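Local coordinates for protein putative antitoxin VapB45 (PDB 5AF3) that is possibly the antitoxin component of a type II toxin-antitoxin system, with VapC45 as its cognate toxin, at residues Gly119-Val122 and Leu123-Ala127. Numbering follows the deposited sequence.
Sequences GAEV and LWRFA
The guanidinium of Arg-125 lays one face over the backbone of Val-122, whose CA stands 3.9 Å above the centre of the plane, while Val-122 CG2 comes within 3.4 Å of Arg-125 NH2. A bend in the arginine chain (chi3 -112°) folds the group back over Val-122. The indole of Trp-124 has Glu-121 O at its edge, near the ring plane, 4.0 Å from CE3, and the ring stacks with that of Tyr-151. These are neighbours along one amphipathic alpha-helix, 115-130, held by i to i+4 backbone hydrogen bonds: Leu-123 N to Gly-119 O (2.9 Å), Trp-124 N to Ala-120 O, Arg-125 N to Glu-121 O and Phe-126 N to Val-122 O. Glu-121, exposed, can keep its carboxylate in water; its OE2 lies 4.3 Å from Arg-125 NE, beyond salt-bridge range, though the opposite charges probably still attract. Gly-119, lacking a side chain, takes little room at this buried turn; Leu-123 CG rests 3.3 Å from Gly-119 O, and the buried leucine side chain touches Leu-101 and Leu-143. Phe-126, with CG anti to the backbone N (chi1 -176°), sends its ring away from 119-122 to stack on Trp-100, whose NE1 gives Val-122 O a second hydrogen bond, joining this helix to helix 95-105.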
ATOM      1  N   GLY A 119      24.663   1.996 -14.705  1.00 20.94           N
ATOM      2  CA  GLY A 119      24.564   0.659 -14.147  1.00 20.84           C
ATOM      3  C   GLY A 119      24.245  -0.457 -15.148  1.00 17.43           C
ATOM      4  O   GLY A 119      24.790  -1.546 -15.019  1.00 18.38           O
ATOM      5  N   ALA A 120      23.380  -0.196 -16.120  1.00 17.11           N
ATOM      6  CA  ALA A 120      22.905  -1.271 -17.026  1.00 16.03           C
ATOM      7  C   ALA A 120      24.108  -1.798 -17.813  1.00 16.31           C
ATOM      8  O   ALA A 120      24.314  -3.002 -17.887  1.00 17.19           O
ATOM      9  CB  ALA A 120      21.865  -0.758 -17.988  1.00 19.33           C
ATOM     10  N   GLU A 121      24.895  -0.868 -18.373  1.00 19.14           N
ATOM     11  CA  GLU A 121      26.089  -1.228 -19.161  1.00 21.27           C
ATOM     12  C   GLU A 121      27.116  -1.950 -18.307  1.00 19.79           C
ATOM     13  O   GLU A 121      27.646  -2.982 -18.733  1.00 19.67           O
ATOM     14  CB  GLU A 121      26.672  -0.002 -19.871  1.00 22.70           C
ATOM     15  CG  GLU A 121      27.876  -0.302 -20.743  1.00 30.74           C
ATOM     16  CD  GLU A 121      28.520   0.961 -21.322  1.00 36.46           C
ATOM     17  OE1 GLU A 121      27.893   2.054 -21.269  1.00 40.11           O
ATOM     18  OE2 GLU A 121      29.671   0.857 -21.819  1.00 39.10           O
ATOM     19  N   VAL A 122      27.366  -1.462 -17.080  1.00 15.97           N
ATOM     20  CA  VAL A 122      28.268  -2.159 -16.155  1.00 16.56           C
ATOM     21  C   VAL A 122      27.795  -3.609 -15.874  1.00 20.81           C
ATOM     22  O   VAL A 122      28.570  -4.586 -15.910  1.00 19.40           O
ATOM     23  CB  VAL A 122      28.447  -1.328 -14.803  1.00 19.38           C
ATOM     24  CG1 VAL A 122      29.147  -2.127 -13.764  1.00 15.66           C
ATOM     25  CG2 VAL A 122      29.183   0.035 -15.075  1.00 22.98           C
ATOM     26  N   LEU A 123      26.503  -3.763 -15.600  1.00 18.13           N
ATOM     27  CA  LEU A 123      25.993  -5.091 -15.289  1.00 17.83           C
ATOM     28  C   LEU A 123      26.035  -6.039 -16.477  1.00 15.52           C
ATOM     29  O   LEU A 123      26.295  -7.218 -16.336  1.00 17.71           O
ATOM     30  CB  LEU A 123      24.557  -4.970 -14.780  1.00 20.39           C
ATOM     31  CG  LEU A 123      24.523  -4.420 -13.346  1.00 17.87           C
ATOM     32  CD1 LEU A 123      23.058  -3.947 -13.120  1.00 22.80           C
ATOM     33  CD2 LEU A 123      24.987  -5.402 -12.292  1.00 22.03           C
ATOM     34  N   TRP A 124      25.712  -5.510 -17.638  1.00 18.47           N
ATOM     35  CA  TRP A 124      25.799  -6.294 -18.865  1.00 23.73           C
ATOM     36  C   TRP A 124      27.195  -6.961 -19.002  1.00 20.70           C
ATOM     37  O   TRP A 124      27.290  -8.185 -19.184  1.00 22.79           O
ATOM     38  CB  TRP A 124      25.452  -5.413 -20.054  1.00 30.38           C
ATOM     39  CG  TRP A 124      25.746  -6.065 -21.321  1.00 35.66           C
ATOM     40  CD1 TRP A 124      25.200  -7.221 -21.791  1.00 38.53           C
ATOM     41  CD2 TRP A 124      26.689  -5.627 -22.305  1.00 37.66           C
ATOM     42  NE1 TRP A 124      25.736  -7.529 -23.022  1.00 38.53           N
ATOM     43  CE2 TRP A 124      26.658  -6.570 -23.357  1.00 38.23           C
ATOM     44  CE3 TRP A 124      27.564  -4.527 -22.397  1.00 39.00           C
ATOM     45  CZ2 TRP A 124      27.452  -6.442 -24.500  1.00 35.56           C
ATOM     46  CZ3 TRP A 124      28.355  -4.403 -23.530  1.00 38.12           C
ATOM     47  CH2 TRP A 124      28.289  -5.359 -24.569  1.00 37.69           C
ATOM     48  N   ARG A 125      28.238  -6.143 -18.876  1.00 26.13           N
ATOM     49  CA  ARG A 125      29.646  -6.579 -18.925  1.00 29.63           C
ATOM     50  C   ARG A 125      29.939  -7.734 -17.959  1.00 28.34           C
ATOM     51  O   ARG A 125      30.643  -8.694 -18.314  1.00 25.88           O
ATOM     52  CB  ARG A 125      30.579  -5.401 -18.608  1.00 33.29           C
ATOM     53  CG  ARG A 125      30.613  -4.317 -19.659  1.00 36.24           C
ATOM     54  CD  ARG A 125      31.814  -3.353 -19.470  1.00 42.47           C
ATOM     55  NE  ARG A 125      31.426  -1.984 -19.062  1.00 42.74           N
ATOM     56  CZ  ARG A 125      31.755  -1.399 -17.906  1.00 47.05           C
ATOM     57  NH1 ARG A 125      32.479  -2.045 -16.976  1.00 42.90           N
ATOM     58  NH2 ARG A 125      31.345  -0.149 -17.677  1.00 49.01           N
ATOM     59  N   PHE A 126      29.385  -7.651 -16.741  1.00 21.65           N
ATOM     60  CA  PHE A 126      29.524  -8.698 -15.745  1.00 20.18           C
ATOM     61  C   PHE A 126      28.866 -10.015 -16.209  1.00 19.76           C
ATOM     62  O   PHE A 126      29.456 -11.076 -16.128  1.00 24.15           O
ATOM     63  CB  PHE A 126      28.883  -8.204 -14.432  1.00 20.00           C
ATOM     64  CG  PHE A 126      29.024  -9.129 -13.295  1.00 19.73           C
ATOM     65  CD1 PHE A 126      30.286  -9.464 -12.805  1.00 22.79           C
ATOM     66  CD2 PHE A 126      27.889  -9.647 -12.652  1.00 17.45           C
ATOM     67  CE1 PHE A 126      30.428 -10.308 -11.763  1.00 20.68           C
ATOM     68  CE2 PHE A 126      28.030 -10.494 -11.604  1.00 18.75           C
ATOM     69  CZ  PHE A 126      29.305 -10.826 -11.139  1.00 20.67           C
ATOM     70  N   ALA A 127      27.640  -9.937 -16.702  1.00 18.67           N
ATOM     71  CA  ALA A 127      26.887 -11.144 -17.043  1.00 19.55           C
ATOM     72  C   ALA A 127      27.489 -11.815 -18.286  1.00 22.60           C
ATOM     73  O   ALA A 127      27.420 -13.029 -18.406  1.00 22.39           O
ATOM     74  CB  ALA A 127      25.439 -10.795 -17.288  1.00 21.90           C
TER